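Local coordinates for protein amidohydrolase (Mycoplasma synoviae, PDB 3OVG) that hydrolyses 1,4-lactones, among them D-xylono-1,4-lactone 5-phosphate and L-arabino-1,4-lactone 5-phosphate, with two zinc ions per subunit, at residues 174-186 / 326-338. Residues are numbered along the deposited sequence; the frame is centred on the assembly and turned at random.
Sequences AARTSILTGCPIL and RVLAFDEKRNFDP
At the turn between helix 165-181 and strand 185-190 of this TIM barrel, Gly182 meets the extended chain that follows helix 313-327. Its O accepts a hydrogen bond from Asp331 N at 2.7 Å, while its CA approaches Asp331 O in a CA-H...O contact. Positive phi and the closeness of Asp331 O to Gly182 CA suit a residue without a side chain. One turn back along helix 165-181, Arg334 N bonds to Ile179 O at 3.0 Å. Bridging waters link Leu180 O to Arg334 O and Thr181 O to Asp331 O, giving partners to carbonyls at the end of the helix.

Two phenylalanines flank this polar strip. Phe330 lies flat against the turn, Cys183 CA sitting 3.8 Å from its ring centroid and 7° off the normal, while Pro184 CD packs against CE1. Proline's compact ring also presses on the backbone of 327-328, its CB 3.3 Å from Val327 O. At the far end, Phe336 has CG anti to its backbone N (chi1 170°), which swings the ring onto Arg176. There the arginine's CG rests over the ring face, 3.7 Å from the centroid, and the guanidinium runs nearly parallel to the ring (6°), with Phe336 CE2 over one of its faces, toward its rim; a salt bridge to Glu172 holds its polar end. Ile179, branched at CB, reaches both Phe336 and Arg334: CD1 lies at the edge of the Phe336 ring, CG2 over the Arg334 guanidinium, and CG1 3.5 Å from Arg334 NH2, which bonds to Gly206 O. Lys333 lays its aliphatic chain beside Leu180 O and extends to a salt bridge with Glu131.

The chain after helix 313-327 thus runs across the helix-strand turn where strand 185-190 begins; the zinc ligands, as in other (beta/alpha)8 hydrolases, gather at the opposite, C-terminal ends of the strands.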
loop_
_atom_site.group_PDB
_atom_site.type_symbol
_atom_site.label_atom_id
_atom_site.label_comp_id
_atom_site.label_asym_id
_atom_site.label_seq_id
_atom_site.Cartn_x
_atom_site.Cartn_y
_atom_site.Cartn_z
ATOM N N ALA A 174 -12.406 -24.804 -23.213
ATOM C CA ALA A 174 -13.857 -24.630 -23.178
ATOM C C ALA A 174 -14.486 -25.133 -24.486
ATOM O O ALA A 174 -15.467 -25.859 -24.479
ATOM C CB ALA A 174 -14.182 -23.177 -22.972
ATOM N N ALA A 175 -13.919 -24.732 -25.615
ATOM C CA ALA A 175 -14.460 -25.127 -26.921
ATOM C C ALA A 175 -14.436 -26.646 -27.069
ATOM O O ALA A 175 -15.413 -27.250 -27.512
ATOM C CB ALA A 175 -13.694 -24.433 -28.075
ATOM N N ARG A 176 -13.333 -27.267 -26.668
ATOM C CA ARG A 176 -13.214 -28.728 -26.835
ATOM C C ARG A 176 -14.181 -29.529 -25.930
ATOM O O ARG A 176 -14.775 -30.529 -26.337
ATOM C CB ARG A 176 -11.750 -29.161 -26.636
ATOM C CG ARG A 176 -10.840 -28.721 -27.818
ATOM C CD ARG A 176 -9.339 -28.876 -27.553
ATOM N NE ARG A 176 -8.895 -30.262 -27.406
ATOM C CZ ARG A 176 -7.622 -30.653 -27.524
ATOM N NH1 ARG A 176 -6.678 -29.761 -27.812
ATOM N NH2 ARG A 176 -7.289 -31.937 -27.373
ATOM N N THR A 177 -14.330 -29.076 -24.699
ATOM C CA THR A 177 -15.267 -29.686 -23.748
ATOM C C THR A 177 -16.689 -29.500 -24.243
ATOM O O THR A 177 -17.532 -30.409 -24.145
ATOM C CB THR A 177 -15.107 -29.031 -22.363
ATOM O OG1 THR A 177 -13.754 -29.199 -21.942
ATOM C CG2 THR A 177 -16.018 -29.680 -21.299
ATOM N N SER A 178 -16.971 -28.322 -24.783
ATOM C CA SER A 178 -18.326 -28.031 -25.250
ATOM C C SER A 178 -18.631 -28.915 -26.488
ATOM O O SER A 178 -19.668 -29.563 -26.591
ATOM C CB SER A 178 -18.468 -26.540 -25.592
ATOM O OG SER A 178 -19.725 -26.284 -26.201
ATOM N N ILE A 179 -17.699 -28.964 -27.413
ATOM C CA ILE A 179 -17.864 -29.813 -28.585
ATOM C C ILE A 179 -18.050 -31.270 -28.192
ATOM O O ILE A 179 -18.942 -31.949 -28.702
ATOM C CB ILE A 179 -16.653 -29.666 -29.495
ATOM C CG1 ILE A 179 -16.735 -28.311 -30.219
ATOM C CG2 ILE A 179 -16.531 -30.877 -30.470
ATOM C CD1 ILE A 179 -15.384 -27.854 -30.712
ATOM N N LEU A 180 -17.221 -31.749 -27.271
ATOM C CA LEU A 180 -17.255 -33.152 -26.891
ATOM C C LEU A 180 -18.503 -33.547 -26.090
ATOM O O LEU A 180 -18.993 -34.674 -26.244
ATOM C CB LEU A 180 -15.996 -33.534 -26.104
ATOM C CG LEU A 180 -14.660 -33.508 -26.853
ATOM C CD1 LEU A 180 -13.520 -33.654 -25.817
ATOM C CD2 LEU A 180 -14.574 -34.605 -27.959
ATOM N N THR A 181 -19.002 -32.642 -25.228
ATOM C CA THR A 181 -20.090 -32.984 -24.285
ATOM C C THR A 181 -21.427 -32.364 -24.691
ATOM O O THR A 181 -22.480 -32.786 -24.218
ATOM C CB THR A 181 -19.829 -32.489 -22.822
ATOM O OG1 THR A 181 -19.744 -31.054 -22.802
ATOM C CG2 THR A 181 -18.576 -33.093 -22.232
ATOM N N GLY A 182 -21.362 -31.362 -25.562
ATOM C CA GLY A 182 -22.529 -30.582 -25.941
ATOM C C GLY A 182 -22.826 -29.432 -24.988
ATOM O O GLY A 182 -23.820 -28.725 -25.185
ATOM N N CYS A 183 -21.988 -29.233 -23.954
ATOM C CA CYS A 183 -22.335 -28.239 -22.914
ATOM C C CYS A 183 -22.229 -26.757 -23.351
ATOM O O CYS A 183 -21.449 -26.409 -24.245
ATOM C CB CYS A 183 -21.511 -28.464 -21.646
ATOM S SG CYS A 183 -19.776 -27.946 -21.762
ATOM N N PRO A 184 -23.008 -25.871 -22.710
ATOM C CA PRO A 184 -22.850 -24.436 -22.949
ATOM C C PRO A 184 -21.525 -23.894 -22.407
ATOM O O PRO A 184 -20.794 -24.583 -21.668
ATOM C CB PRO A 184 -24.028 -23.795 -22.199
ATOM C CG PRO A 184 -24.724 -24.877 -21.451
ATOM C CD PRO A 184 -24.073 -26.194 -21.741
ATOM N N ILE A 185 -21.224 -22.664 -22.816
ATOM C CA ILE A 185 -19.983 -21.973 -22.500
ATOM C C ILE A 185 -20.407 -20.598 -22.022
ATOM O O ILE A 185 -21.298 -19.983 -22.626
ATOM C CB ILE A 185 -19.111 -21.816 -23.790
ATOM C CG1 ILE A 185 -18.612 -23.182 -24.303
ATOM C CG2 ILE A 185 -17.963 -20.868 -23.581
ATOM C CD1 ILE A 185 -17.934 -23.113 -25.644
ATOM N N LEU A 186 -19.820 -20.116 -20.933
ATOM C CA LEU A 186 -19.901 -18.681 -20.647
ATOM C C LEU A 186 -18.505 -18.100 -20.394
ATOM O O LEU A 186 -17.712 -18.656 -19.609
ATOM C CB LEU A 186 -20.848 -18.387 -19.481
ATOM C CG LEU A 186 -21.006 -16.892 -19.083
ATOM C CD1 LEU A 186 -22.430 -16.533 -18.593
ATOM C CD2 LEU A 186 -19.972 -16.478 -18.024
ATOM N N ARG A 326 -32.557 -21.660 -25.048
ATOM C CA ARG A 326 -31.693 -21.910 -26.199
ATOM C C ARG A 326 -30.230 -22.119 -25.815
ATOM O O ARG A 326 -29.649 -23.148 -26.119
ATOM C CB ARG A 326 -31.791 -20.763 -27.207
ATOM C CG ARG A 326 -30.822 -20.907 -28.352
ATOM C CD ARG A 326 -31.041 -19.843 -29.438
ATOM N NE ARG A 326 -30.748 -18.471 -29.002
ATOM C CZ ARG A 326 -29.525 -18.019 -28.733
ATOM N NH1 ARG A 326 -28.477 -18.833 -28.823
ATOM N NH2 ARG A 326 -29.341 -16.754 -28.353
ATOM N N VAL A 327 -29.633 -21.150 -25.136
ATOM C CA VAL A 327 -28.183 -21.151 -24.961
ATOM C C VAL A 327 -27.680 -22.151 -23.908
ATOM O O VAL A 327 -26.516 -22.535 -23.954
ATOM C CB VAL A 327 -27.637 -19.748 -24.663
ATOM C CG1 VAL A 327 -28.003 -18.803 -25.785
ATOM C CG2 VAL A 327 -28.174 -19.215 -23.313
ATOM N N LEU A 328 -28.557 -22.590 -22.999
ATOM C CA LEU A 328 -28.167 -23.517 -21.935
ATOM C C LEU A 328 -28.472 -24.982 -22.266
ATOM O O LEU A 328 -28.100 -25.880 -21.505
ATOM C CB LEU A 328 -28.844 -23.140 -20.606
ATOM C CG LEU A 328 -28.451 -21.782 -19.998
ATOM C CD1 LEU A 328 -29.304 -21.566 -18.735
ATOM C CD2 LEU A 328 -26.980 -21.787 -19.609
ATOM N N ALA A 329 -29.151 -25.226 -23.390
ATOM C CA ALA A 329 -29.502 -26.594 -23.788
ATOM C C ALA A 329 -28.252 -27.334 -24.253
ATOM O O ALA A 329 -27.453 -26.750 -24.968
ATOM C CB ALA A 329 -30.549 -26.550 -24.920
ATOM N N PHE A 330 -28.051 -28.591 -23.874
ATOM C CA PHE A 330 -26.916 -29.320 -24.443
ATOM C C PHE A 330 -27.080 -29.538 -25.948
ATOM O O PHE A 330 -28.190 -29.793 -26.435
ATOM C CB PHE A 330 -26.719 -30.669 -23.743
ATOM C CG PHE A 330 -25.816 -30.589 -22.518
ATOM C CD1 PHE A 330 -26.024 -29.616 -21.551
ATOM C CD2 PHE A 330 -24.772 -31.477 -22.350
ATOM C CE1 PHE A 330 -25.213 -29.531 -20.424
ATOM C CE2 PHE A 330 -23.951 -31.419 -21.208
ATOM C CZ PHE A 330 -24.164 -30.454 -20.254
ATOM N N ASP A 331 -25.977 -29.454 -26.688
ATOM C CA ASP A 331 -25.974 -29.885 -28.088
ATOM C C ASP A 331 -25.780 -31.374 -28.069
ATOM O O ASP A 331 -25.411 -31.927 -27.023
ATOM C CB ASP A 331 -24.785 -29.295 -28.846
ATOM C CG ASP A 331 -25.108 -27.990 -29.492
ATOM O OD1 ASP A 331 -26.271 -27.538 -29.356
ATOM O OD2 ASP A 331 -24.206 -27.433 -30.138
ATOM N N GLU A 332 -26.012 -32.020 -29.215
ATOM C CA GLU A 332 -25.554 -33.383 -29.392
ATOM C C GLU A 332 -24.023 -33.350 -29.364
ATOM O O GLU A 332 -23.409 -32.381 -29.827
ATOM C CB GLU A 332 -26.030 -34.002 -30.722
ATOM C CG GLU A 332 -27.562 -34.267 -30.830
ATOM C CD GLU A 332 -28.186 -34.854 -29.547
ATOM O OE1 GLU A 332 -27.912 -36.046 -29.196
ATOM O OE2 GLU A 332 -28.970 -34.111 -28.896
ATOM N N LYS A 333 -23.445 -34.433 -28.842
ATOM C CA LYS A 333 -22.005 -34.651 -28.790
ATOM C C LYS A 333 -21.376 -34.751 -30.175
ATOM O O LYS A 333 -21.984 -35.267 -31.112
ATOM C CB LYS A 333 -21.704 -35.951 -28.075
ATOM C CG LYS A 333 -22.200 -36.021 -26.679
ATOM C CD LYS A 333 -21.498 -37.228 -26.032
ATOM C CE LYS A 333 -22.100 -37.631 -24.715
ATOM N NZ LYS A 333 -21.106 -38.551 -24.018
ATOM N N ARG A 334 -20.160 -34.228 -30.298
ATOM C CA ARG A 334 -19.395 -34.303 -31.527
ATOM C C ARG A 334 -18.007 -34.762 -31.170
ATOM O O ARG A 334 -17.613 -34.709 -30.010
ATOM C CB ARG A 334 -19.302 -32.930 -32.194
ATOM C CG ARG A 334 -20.650 -32.445 -32.696
ATOM C CD ARG A 334 -20.499 -31.168 -33.517
ATOM N NE ARG A 334 -20.477 -29.966 -32.700
ATOM C CZ ARG A 334 -19.581 -28.985 -32.811
ATOM N NH1 ARG A 334 -18.596 -29.051 -33.701
ATOM N NH2 ARG A 334 -19.665 -27.920 -32.013
ATOM N N ASN A 335 -17.282 -35.242 -32.171
ATOM C CA ASN A 335 -15.846 -35.443 -32.057
ATOM C C ASN A 335 -15.155 -34.126 -32.346
ATOM O O ASN A 335 -15.626 -33.321 -33.161
ATOM C CB ASN A 335 -15.377 -36.458 -33.086
ATOM C CG ASN A 335 -15.976 -37.828 -32.868
ATOM O OD1 ASN A 335 -15.760 -38.458 -31.827
ATOM N ND2 ASN A 335 -16.727 -38.310 -33.862
ATOM N N PHE A 336 -14.043 -33.890 -31.682
ATOM C CA PHE A 336 -13.290 -32.674 -31.912
ATOM C C PHE A 336 -12.401 -32.880 -33.131
ATOM O O PHE A 336 -11.586 -33.804 -33.145
ATOM C CB PHE A 336 -12.407 -32.354 -30.707
ATOM C CG PHE A 336 -11.436 -31.239 -30.968
ATOM C CD1 PHE A 336 -11.894 -29.949 -31.210
ATOM C CD2 PHE A 336 -10.077 -31.476 -30.997
ATOM C CE1 PHE A 336 -11.019 -28.932 -31.471
ATOM C CE2 PHE A 336 -9.190 -30.444 -31.239
ATOM C CZ PHE A 336 -9.663 -29.175 -31.485
ATOM N N ASP A 337 -12.529 -32.022 -34.133
ATOM C CA ASP A 337 -11.742 -32.200 -35.352
ATOM C C ASP A 337 -10.700 -31.078 -35.543
ATOM O O ASP A 337 -11.039 -29.973 -35.970
ATOM C CB ASP A 337 -12.694 -32.283 -36.547
ATOM C CG ASP A 337 -11.984 -32.582 -37.866
ATOM O OD1 ASP A 337 -10.722 -32.694 -37.895
ATOM O OD2 ASP A 337 -12.721 -32.694 -38.886
ATOM N N PRO A 338 -9.431 -31.358 -35.211
ATOM C CA PRO A 338 -8.326 -30.392 -35.369
ATOM C C PRO A 338 -8.299 -29.718 -36.735
ATOM O O PRO A 338 -7.941 -28.543 -36.790
ATOM C CB PRO A 338 -7.070 -31.245 -35.210
ATOM C CG PRO A 338 -7.499 -32.398 -34.370
ATOM C CD PRO A 338 -8.967 -32.659 -34.696
HETATM O O HOH W 1 -21.184 -30.815 -29.265
HETATM O O HOH W 2 -17.931 -36.466 -27.600
HETATM O O HOH W 3 -25.071 -33.827 -25.277
#